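Local coordinates for Bd0816 (Bdellovibrio bacteriovorus HD100, PDB 5CER), which probably acts as a serine-type D-Ala-D-Ala carboxypeptidase of the peptidase S13 family, trimming peptide stems of the bacterial cell wall, at residues V56-P61 against Y187-Y192; A164-L169 against L390-N395; G194-Q199 against S396-A401. The protein carries 2 engineered substitutions. All blocks are in the same frame, centred on the assembly; numbering follows the deposited sequence.

Contact 1 of 3, residues V56-P61 against Y187-Y192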
loop_
_atom_site.group_PDB
_atom_site.type_symbol
_atom_site.label_atom_id
_atom_site.label_comp_id
_atom_site.label_asym_id
_atom_site.label_seq_id
_atom_site.Cartn_x
_atom_site.Cartn_y
_atom_site.Cartn_z
ATOM N N VAL A 56 25.813 -12.567 3.209
ATOM C CA VAL A 56 27.086 -12.896 3.871
ATOM C C VAL A 56 28.136 -11.781 3.625
ATOM O O VAL A 56 28.325 -11.311 2.508
ATOM C CB VAL A 56 27.635 -14.272 3.447
ATOM C CG1 VAL A 56 28.852 -14.639 4.275
ATOM C CG2 VAL A 56 26.572 -15.338 3.607
ATOM N N LEU A 57 28.777 -11.364 4.717
ATOM C CA LEU A 57 29.704 -10.254 4.734
ATOM C C LEU A 57 31.063 -10.855 5.103
ATOM O O LEU A 57 31.220 -11.457 6.164
ATOM C CB LEU A 57 29.264 -9.217 5.771
ATOM C CG LEU A 57 27.818 -8.734 5.685
ATOM C CD1 LEU A 57 27.421 -7.994 6.924
ATOM C CD2 LEU A 57 27.599 -7.856 4.470
ATOM N N HIS A 58 32.034 -10.670 4.219
ATOM C CA HIS A 58 33.382 -11.244 4.286
ATOM C C HIS A 58 34.342 -10.097 4.628
ATOM O O HIS A 58 34.608 -9.239 3.801
ATOM C CB HIS A 58 33.715 -11.888 2.931
ATOM C CG HIS A 58 32.889 -13.096 2.646
ATOM N ND1 HIS A 58 33.163 -14.328 3.198
ATOM C CD2 HIS A 58 31.771 -13.254 1.907
ATOM C CE1 HIS A 58 32.256 -15.198 2.797
ATOM N NE2 HIS A 58 31.396 -14.569 2.016
ATOM N N LEU A 59 34.802 -10.087 5.869
ATOM C CA LEU A 59 35.525 -8.977 6.462
ATOM C C LEU A 59 36.984 -9.391 6.663
ATOM O O LEU A 59 37.280 -10.379 7.370
ATOM C CB LEU A 59 34.852 -8.630 7.785
ATOM C CG LEU A 59 33.644 -7.716 7.638
ATOM C CD1 LEU A 59 32.528 -8.141 8.580
ATOM C CD2 LEU A 59 33.974 -6.256 7.879
ATOM N N THR A 60 37.902 -8.668 6.009
ATOM C CA THR A 60 39.320 -8.978 6.064
ATOM C C THR A 60 40.081 -7.748 6.571
ATOM O O THR A 60 39.984 -6.694 5.959
ATOM C CB THR A 60 39.826 -9.388 4.651
ATOM O OG1 THR A 60 39.031 -10.457 4.124
ATOM C CG2 THR A 60 41.293 -9.785 4.670
ATOM N N PRO A 61 40.865 -7.884 7.665
ATOM C CA PRO A 61 41.671 -6.738 8.112
ATOM C C PRO A 61 42.730 -6.247 7.113
ATOM O O PRO A 61 43.403 -7.064 6.450
ATOM C CB PRO A 61 42.359 -7.226 9.397
ATOM C CG PRO A 61 41.860 -8.590 9.682
ATOM C CD PRO A 61 40.992 -9.058 8.564
ATOM N N TYR A 187 35.632 -14.123 -6.393
ATOM C CA TYR A 187 35.989 -13.780 -5.027
ATOM C C TYR A 187 36.533 -15.002 -4.345
ATOM O O TYR A 187 35.870 -16.023 -4.292
ATOM C CB TYR A 187 34.815 -13.195 -4.218
ATOM C CG TYR A 187 35.230 -13.002 -2.776
ATOM C CD1 TYR A 187 36.031 -11.915 -2.403
ATOM C CD2 TYR A 187 34.902 -13.944 -1.800
ATOM C CE1 TYR A 187 36.455 -11.752 -1.092
ATOM C CE2 TYR A 187 35.308 -13.779 -0.483
ATOM C CZ TYR A 187 36.088 -12.692 -0.131
ATOM O OH TYR A 187 36.510 -12.540 1.177
ATOM N N LYS A 188 37.727 -14.881 -3.800
ATOM C CA LYS A 188 38.303 -15.900 -2.923
ATOM C C LYS A 188 38.896 -15.155 -1.720
ATOM O O LYS A 188 39.452 -14.051 -1.845
ATOM C CB LYS A 188 39.329 -16.787 -3.690
ATOM C CG LYS A 188 38.728 -18.119 -4.396
ATOM C CD LYS A 188 38.216 -19.080 -3.338
ATOM C CE LYS A 188 37.655 -20.360 -3.906
ATOM N NZ LYS A 188 38.456 -21.561 -3.544
ATOM N N LYS A 189 38.791 -15.767 -0.553
ATOM C CA LYS A 189 39.064 -15.057 0.687
ATOM C C LYS A 189 40.466 -15.327 1.241
ATOM O O LYS A 189 41.022 -16.398 1.027
ATOM C CB LYS A 189 37.994 -15.330 1.737
ATOM C CG LYS A 189 37.521 -16.750 1.919
ATOM C CD LYS A 189 36.514 -16.775 3.059
ATOM C CE LYS A 189 35.684 -18.040 3.053
ATOM N NZ LYS A 189 34.659 -17.954 4.128
ATOM N N ASP A 190 41.005 -14.331 1.956
ATOM C CA ASP A 190 42.320 -14.420 2.586
ATOM C C ASP A 190 42.281 -15.348 3.770
ATOM O O ASP A 190 41.218 -15.653 4.307
ATOM C CB ASP A 190 42.815 -13.055 3.121
ATOM C CG ASP A 190 44.000 -12.432 2.318
ATOM O OD1 ASP A 190 43.990 -12.618 1.064
ATOM O OD2 ASP A 190 44.932 -11.775 2.963
ATOM N N LYS A 191 43.477 -15.769 4.177
ATOM C CA LYS A 191 43.630 -16.568 5.404
ATOM C C LYS A 191 42.965 -15.936 6.618
ATOM O O LYS A 191 42.468 -16.660 7.470
ATOM C CB LYS A 191 45.102 -16.943 5.761
ATOM C CG LYS A 191 46.179 -16.296 4.892
ATOM C CD LYS A 191 47.658 -16.567 5.240
ATOM C CE LYS A 191 48.607 -15.481 4.716
ATOM N NZ LYS A 191 50.018 -15.735 5.112
ATOM N N TYR A 192 42.972 -14.603 6.675
ATOM C CA TYR A 192 42.466 -13.849 7.816
ATOM C C TYR A 192 41.071 -13.272 7.583
ATOM O O TYR A 192 40.688 -12.342 8.274
ATOM C CB TYR A 192 43.427 -12.700 8.123
ATOM C CG TYR A 192 44.840 -13.137 8.380
ATOM C CD1 TYR A 192 45.183 -13.718 9.595
ATOM C CD2 TYR A 192 45.834 -12.987 7.408
ATOM C CE1 TYR A 192 46.478 -14.148 9.833
ATOM C CE2 TYR A 192 47.138 -13.417 7.635
ATOM C CZ TYR A 192 47.455 -13.994 8.852
ATOM O OH TYR A 192 48.733 -14.421 9.105
#

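Contact 2 of 3, residues A164-L169 against L390-N395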
loop_
_atom_site.group_PDB
_atom_site.type_symbol
_atom_site.label_atom_id
_atom_site.label_comp_id
_atom_site.label_asym_id
_atom_site.label_seq_id
_atom_site.Cartn_x
_atom_site.Cartn_y
_atom_site.Cartn_z
ATOM N N ALA A 164 10.041 -2.769 18.593
ATOM C CA ALA A 164 10.192 -4.181 18.207
ATOM C C ALA A 164 11.244 -4.982 19.031
ATOM O O ALA A 164 11.558 -6.126 18.677
ATOM C CB ALA A 164 10.525 -4.264 16.742
ATOM N N LYS A 165 11.773 -4.389 20.115
ATOM C CA LYS A 165 12.765 -5.029 20.966
ATOM C C LYS A 165 14.043 -5.429 20.168
ATOM O O LYS A 165 14.685 -6.421 20.495
ATOM C CB LYS A 165 12.162 -6.252 21.686
ATOM C CG LYS A 165 11.019 -5.917 22.644
ATOM C CD LYS A 165 10.222 -7.125 23.154
ATOM C CE LYS A 165 9.381 -6.840 24.415
ATOM N NZ LYS A 165 9.648 -5.605 25.223
ATOM N N VAL A 166 14.423 -4.627 19.169
ATOM C CA VAL A 166 15.696 -4.795 18.443
ATOM C C VAL A 166 16.619 -3.665 18.815
ATOM O O VAL A 166 16.240 -2.514 18.800
ATOM C CB VAL A 166 15.525 -4.788 16.914
ATOM C CG1 VAL A 166 16.883 -4.891 16.228
ATOM C CG2 VAL A 166 14.601 -5.904 16.457
ATOM N N PHE A 167 17.844 -4.037 19.180
ATOM C CA PHE A 167 18.854 -3.083 19.578
ATOM C C PHE A 167 19.526 -2.439 18.365
ATOM O O PHE A 167 20.043 -3.146 17.484
ATOM C CB PHE A 167 19.927 -3.752 20.470
ATOM C CG PHE A 167 21.023 -2.808 20.872
ATOM C CD1 PHE A 167 22.137 -2.609 20.039
ATOM C CD2 PHE A 167 20.949 -2.098 22.070
ATOM C CE1 PHE A 167 23.150 -1.728 20.409
ATOM C CE2 PHE A 167 21.959 -1.214 22.437
ATOM C CZ PHE A 167 23.061 -1.032 21.614
ATOM N N MET A 168 19.640 -1.115 18.397
ATOM C CA MET A 168 20.491 -0.355 17.481
ATOM C C MET A 168 21.219 0.712 18.272
ATOM O O MET A 168 20.715 1.233 19.255
ATOM C CB MET A 168 19.672 0.331 16.406
ATOM C CG MET A 168 18.903 -0.619 15.503
ATOM S SD MET A 168 17.854 0.276 14.321
ATOM C CE MET A 168 19.061 1.049 13.253
ATOM N N LEU A 169 22.444 1.027 17.846
ATOM C CA LEU A 169 23.223 2.090 18.497
ATOM C C LEU A 169 22.567 3.441 18.247
ATOM O O LEU A 169 21.935 3.635 17.238
ATOM C CB LEU A 169 24.655 2.081 17.973
ATOM C CG LEU A 169 25.474 0.843 18.333
ATOM C CD1 LEU A 169 26.711 0.752 17.461
ATOM C CD2 LEU A 169 25.856 0.859 19.818
ATOM N N LEU A 390 9.186 -4.525 10.151
ATOM C CA LEU A 390 10.568 -4.094 9.881
ATOM C C LEU A 390 11.293 -5.126 9.022
ATOM O O LEU A 390 10.970 -6.302 9.086
ATOM C CB LEU A 390 11.316 -3.881 11.189
ATOM C CG LEU A 390 10.730 -2.766 12.070
ATOM C CD1 LEU A 390 11.043 -2.894 13.571
ATOM C CD2 LEU A 390 11.308 -1.476 11.521
ATOM N N PRO A 391 12.290 -4.685 8.267
ATOM C CA PRO A 391 13.054 -5.601 7.465
ATOM C C PRO A 391 14.095 -6.409 8.232
ATOM O O PRO A 391 14.833 -7.192 7.617
ATOM C CB PRO A 391 13.709 -4.692 6.435
ATOM C CG PRO A 391 13.873 -3.396 7.136
ATOM C CD PRO A 391 12.748 -3.293 8.102
ATOM N N PHE A 392 14.159 -6.241 9.559
ATOM C CA PHE A 392 15.062 -7.035 10.437
ATOM C C PHE A 392 14.314 -7.284 11.731
ATOM O O PHE A 392 13.371 -6.551 12.024
ATOM C CB PHE A 392 16.391 -6.268 10.706
ATOM C CG PHE A 392 16.205 -4.847 11.169
ATOM C CD1 PHE A 392 15.943 -4.563 12.488
ATOM C CD2 PHE A 392 16.244 -3.794 10.269
ATOM C CE1 PHE A 392 15.722 -3.259 12.921
ATOM C CE2 PHE A 392 16.044 -2.474 10.696
ATOM C CZ PHE A 392 15.789 -2.219 12.036
ATOM N N ASP A 393 14.730 -8.290 12.478
ATOM C CA ASP A 393 14.154 -8.591 13.771
ATOM C C ASP A 393 15.258 -9.090 14.727
ATOM O O ASP A 393 16.446 -8.881 14.460
ATOM C CB ASP A 393 13.018 -9.602 13.606
ATOM C CG ASP A 393 13.514 -11.003 13.225
ATOM O OD1 ASP A 393 14.774 -11.207 13.075
ATOM O OD2 ASP A 393 12.643 -11.890 13.022
ATOM N N GLN A 394 14.886 -9.747 15.820
ATOM C CA GLN A 394 15.873 -10.161 16.861
ATOM C C GLN A 394 16.847 -11.268 16.440
ATOM O O GLN A 394 17.822 -11.461 17.111
ATOM C CB GLN A 394 15.165 -10.543 18.172
ATOM C CG GLN A 394 14.371 -9.373 18.769
ATOM C CD GLN A 394 13.700 -9.685 20.093
ATOM O OE1 GLN A 394 12.761 -10.476 20.159
ATOM N NE2 GLN A 394 14.196 -9.087 21.167
ATOM N N ASN A 395 16.605 -11.927 15.313
ATOM C CA ASN A 395 17.527 -12.875 14.744
ATOM C C ASN A 395 18.261 -12.291 13.543
ATOM O O ASN A 395 18.915 -13.015 12.803
ATOM C CB ASN A 395 16.786 -14.141 14.325
ATOM C CG ASN A 395 16.388 -15.001 15.502
ATOM O OD1 ASN A 395 17.223 -15.620 16.111
ATOM N ND2 ASN A 395 15.103 -15.045 15.821
#

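Contact 3 of 3, residues G194-Q199 against S396-A401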
loop_
_atom_site.group_PDB
_atom_site.type_symbol
_atom_site.label_atom_id
_atom_site.label_comp_id
_atom_site.label_asym_id
_atom_site.label_seq_id
_atom_site.Cartn_x
_atom_site.Cartn_y
_atom_site.Cartn_z
ATOM N N GLY A 194 37.342 -13.232 8.156
ATOM C CA GLY A 194 36.287 -13.702 9.036
ATOM C C GLY A 194 35.009 -13.326 8.337
ATOM O O GLY A 194 34.930 -12.265 7.728
ATOM N N SER A 195 33.995 -14.190 8.390
ATOM C CA SER A 195 32.760 -13.905 7.683
ATOM C C SER A 195 31.498 -14.158 8.501
ATOM O O SER A 195 31.402 -15.105 9.280
ATOM C CB SER A 195 32.766 -14.591 6.311
ATOM O OG SER A 195 32.606 -15.967 6.414
ATOM N N VAL A 196 30.544 -13.248 8.303
ATOM C CA VAL A 196 29.419 -13.060 9.201
ATOM C C VAL A 196 28.164 -12.888 8.336
ATOM O O VAL A 196 28.259 -12.503 7.157
ATOM C CB VAL A 196 29.661 -11.946 10.265
ATOM C CG1 VAL A 196 31.066 -12.012 10.833
ATOM C CG2 VAL A 196 29.464 -10.603 9.633
ATOM N N VAL A 197 27.002 -13.237 8.889
ATOM C CA VAL A 197 25.789 -13.314 8.101
ATOM C C VAL A 197 24.739 -12.370 8.675
ATOM O O VAL A 197 24.569 -12.229 9.885
ATOM C CB VAL A 197 25.269 -14.757 7.865
ATOM C CG1 VAL A 197 26.368 -15.795 7.954
ATOM C CG2 VAL A 197 24.184 -15.146 8.828
ATOM N N LEU A 198 24.090 -11.659 7.770
ATOM C CA LEU A 198 22.973 -10.767 8.091
ATOM C C LEU A 198 21.712 -11.401 7.519
ATOM O O LEU A 198 21.501 -11.394 6.302
ATOM C CB LEU A 198 23.228 -9.356 7.528
ATOM C CG LEU A 198 22.095 -8.319 7.569
ATOM C CD1 LEU A 198 21.668 -7.952 8.986
ATOM C CD2 LEU A 198 22.319 -7.034 6.762
ATOM N N GLN A 199 20.883 -11.943 8.414
ATOM C CA GLN A 199 19.557 -12.449 8.081
ATOM C C GLN A 199 18.527 -11.331 8.146
ATOM O O GLN A 199 18.315 -10.738 9.214
ATOM C CB GLN A 199 19.104 -13.449 9.108
ATOM C CG GLN A 199 19.776 -14.747 8.955
ATOM C CD GLN A 199 19.119 -15.837 9.724
ATOM O OE1 GLN A 199 19.128 -16.970 9.273
ATOM N NE2 GLN A 199 18.526 -15.519 10.866
ATOM N N SER A 396 18.221 -10.975 13.380
ATOM C CA SER A 396 18.989 -10.329 12.323
ATOM C C SER A 396 20.376 -9.894 12.751
ATOM O O SER A 396 21.189 -9.554 11.884
ATOM C CB SER A 396 18.204 -9.133 11.771
ATOM O OG SER A 396 16.941 -9.569 11.243
ATOM N N TYR A 397 20.694 -9.919 14.052
ATOM C CA TYR A 397 22.062 -9.552 14.493
ATOM C C TYR A 397 23.113 -10.429 13.804
ATOM O O TYR A 397 22.904 -11.613 13.619
ATOM C CB TYR A 397 22.258 -9.672 16.008
ATOM C CG TYR A 397 21.235 -8.906 16.820
ATOM C CD1 TYR A 397 21.193 -7.522 16.793
ATOM C CD2 TYR A 397 20.327 -9.571 17.651
ATOM C CE1 TYR A 397 20.269 -6.813 17.550
ATOM C CE2 TYR A 397 19.413 -8.872 18.420
ATOM C CZ TYR A 397 19.384 -7.494 18.343
ATOM O OH TYR A 397 18.515 -6.799 19.108
ATOM N N LEU A 398 24.244 -9.822 13.464
ATOM C CA LEU A 398 25.356 -10.506 12.785
ATOM C C LEU A 398 25.866 -11.737 13.550
ATOM O O LEU A 398 26.167 -11.616 14.727
ATOM C CB LEU A 398 26.522 -9.516 12.538
ATOM C CG LEU A 398 26.296 -8.339 11.576
ATOM C CD1 LEU A 398 27.562 -7.510 11.468
ATOM C CD2 LEU A 398 25.809 -8.761 10.192
ATOM N N THR A 399 25.937 -12.908 12.897
ATOM C CA THR A 399 26.476 -14.129 13.519
ATOM C C THR A 399 27.513 -14.736 12.595
ATOM O O THR A 399 27.543 -14.439 11.405
ATOM C CB THR A 399 25.383 -15.186 13.757
ATOM O OG1 THR A 399 24.759 -15.479 12.504
ATOM C CG2 THR A 399 24.339 -14.721 14.770
ATOM N N GLU A 400 28.377 -15.587 13.143
ATOM C CA GLU A 400 29.432 -16.262 12.351
ATOM C C GLU A 400 28.788 -17.186 11.327
ATOM O O GLU A 400 27.766 -17.790 11.628
ATOM C CB GLU A 400 30.358 -17.071 13.264
ATOM C CG GLU A 400 31.837 -17.024 12.881
ATOM C CD GLU A 400 32.661 -18.121 13.557
ATOM O OE1 GLU A 400 32.081 -19.130 14.025
ATOM O OE2 GLU A 400 33.902 -17.996 13.605
ATOM N N ALA A 401 29.381 -17.291 10.137
ATOM C CA ALA A 401 28.820 -18.129 9.060
ATOM C C ALA A 401 28.738 -19.626 9.407
ATOM O O ALA A 401 29.725 -20.271 9.730
ATOM C CB ALA A 401 29.585 -17.916 7.766
HETATM O O HOH W 1 21.895 -12.710 10.930
#

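Contact 1 of 3, residues V56-P61 against Y187-Y192
His58 and Tyr187 meet with their rings obliquely set, the planes turned 42° against each other and the ring centres 5.3 Å apart. Tyr187 brings its CE2 over one face of the imidazole, displaced toward the rim, and CE2 lies 4.0 Å from His58 CG. The hydroxyl end of the phenol reaches farther, to the base of the same residue, where Tyr187 OH stands 3.4 Å from His58 CB. With CG anti to the backbone N (chi1 174°), the tyrosine ring extends from the loop toward the strand and also stacks on His70 of strand 67-72. At the edge of the imidazole, near its plane, comes the ammonium group of Lys189: NZ is 3.9 Å from His58 CE1. His58 itself is held by a hydrogen bond between NE2 and Glu72, which probably helps fix the rotation of the ring. Farther along, Thr60 turns its methyl to the loop, CG2 touching Asp190 CB at 3.9 Å, while its hydroxyl bonds with that of Thr193. Pro61 closes this end, its CD 3.3 Å from the carbonyl O of Tyr192. The arrangement is that of a connecting loop folded against a sheet: the chain runs through residues 187-192 from strand 175-181, at one edge of the mixed sheet, to strand 194-199, the neighbour of 54-61, and leans on side chains of strand 54-61 on the way.

Contact 2 of 3, residues A164-L169 against L390-N395
Lys165, with positive phi (59°), is the C-prime residue of a Schellman motif that ends helix 151-163, and its own carbonyl is met by the side chain of Gln394. The amide NE2 of Gln394 gives Lys165 O a weak hydrogen bond, short at 2.8 Å but bent to 122° at the hydrogen. Beside it, Val166 splits its two methyls between neighbours. CG1, anti to the backbone N (chi1 177°), approaches Phe392 CE1 obliquely at 3.9 Å. The other methyl lies against the backbone of Asp393, with Val166 CG2 3.7 Å from Asp393 C. Met168 makes a Met-aromatic contact with the same ring, SD standing 4.0 Å from Phe392 CZ and well off the ring normal. Phe392 also stacks on Phe86 of helix 81-93. At the helix end, Ala164 CB packs on Leu390 CD1 at 3.5 Å. Asp393 OD1 accepts from Asn395 N in an Asx turn, and OD2 forms a salt bridge with Arg52. Cohesion between the two loops therefore rests chiefly on apolar and sulfur-aromatic packing, with the bent glutamine bond adding little directional hold at the exposed Gln394.

Contact 3 of 3, residues G194-Q199 against S396-A401
Ser396 OG donates to Gln199 O at 2.7 Å, lying in the carbonyl plane with a C=O...O angle of 159°. A chi1 of -60° sets OG beside its own backbone N and opposite the carbonyl carbon, where it meets Gln199 O; the same hydroxyl also bonds Asp393 N, so it joins the end of strand 194-199 to the turn at 393-395. Val197 N gives Thr399 O a bond of 2.8 Å, close to the line of the carbonyl, and Ala401 N reaches Ser195 O at 3.1 Å. The return bond, from Thr399 N to Val197 O, is weak at 3.4 Å. Beyond it a water bridges the two chain segments: it accepts from Gln199 N and is placed to donate to the carbonyls of Val197 and Tyr397, though it has more acceptors in reach than protons. These bonds make 399-400 a short antiparallel edge strand of the mixed sheet, added by the C-terminus beside strand 194-199, with Val197 and Thr399 a hydrogen-bonded pair and Val196 and Glu400 a non-hydrogen-bonded one. Val197 and Thr399 share a face of the sheet, their side chains crossing obliquely with Val197 CG2 3.7 Å from Thr399 OG1. Val197 CG1 meets the terminal residue, 3.9 Å from Ala401 CB. Leu398 uses both methyls: CD1 lies against Val196 CG2, and CD2 packs on Leu198 CB at 3.8 Å. Leu398 also touches Leu57 and Met94, and Leu198 leans on Phe86.

In the fold
Contacts 1 and 3 have centres about 13 Å apart and share the mixed sheet, in which strands 54-61 and 194-199 are neighbours: Leu57 N lies 2.7 Å from Val196 O and Leu59 N 2.9 Å from Gly194 O, both probable hydrogen bonds. Contact 1 lays a loop on side chains of strand 54-61, whereas contact 3 adds an edge strand beside 194-199. Contact 2, its centre about 14 Å from that of contact 3, holds the chain just before that edge strand, residues 390-395 running directly into 396-401; Tyr397 OH probably bonds Phe167 N at 2.8 Å, and Gln199 NE2 probably bonds Asn395 O. Contacts 1 and 2 do not touch, their nearest atoms being about 11 Å apart.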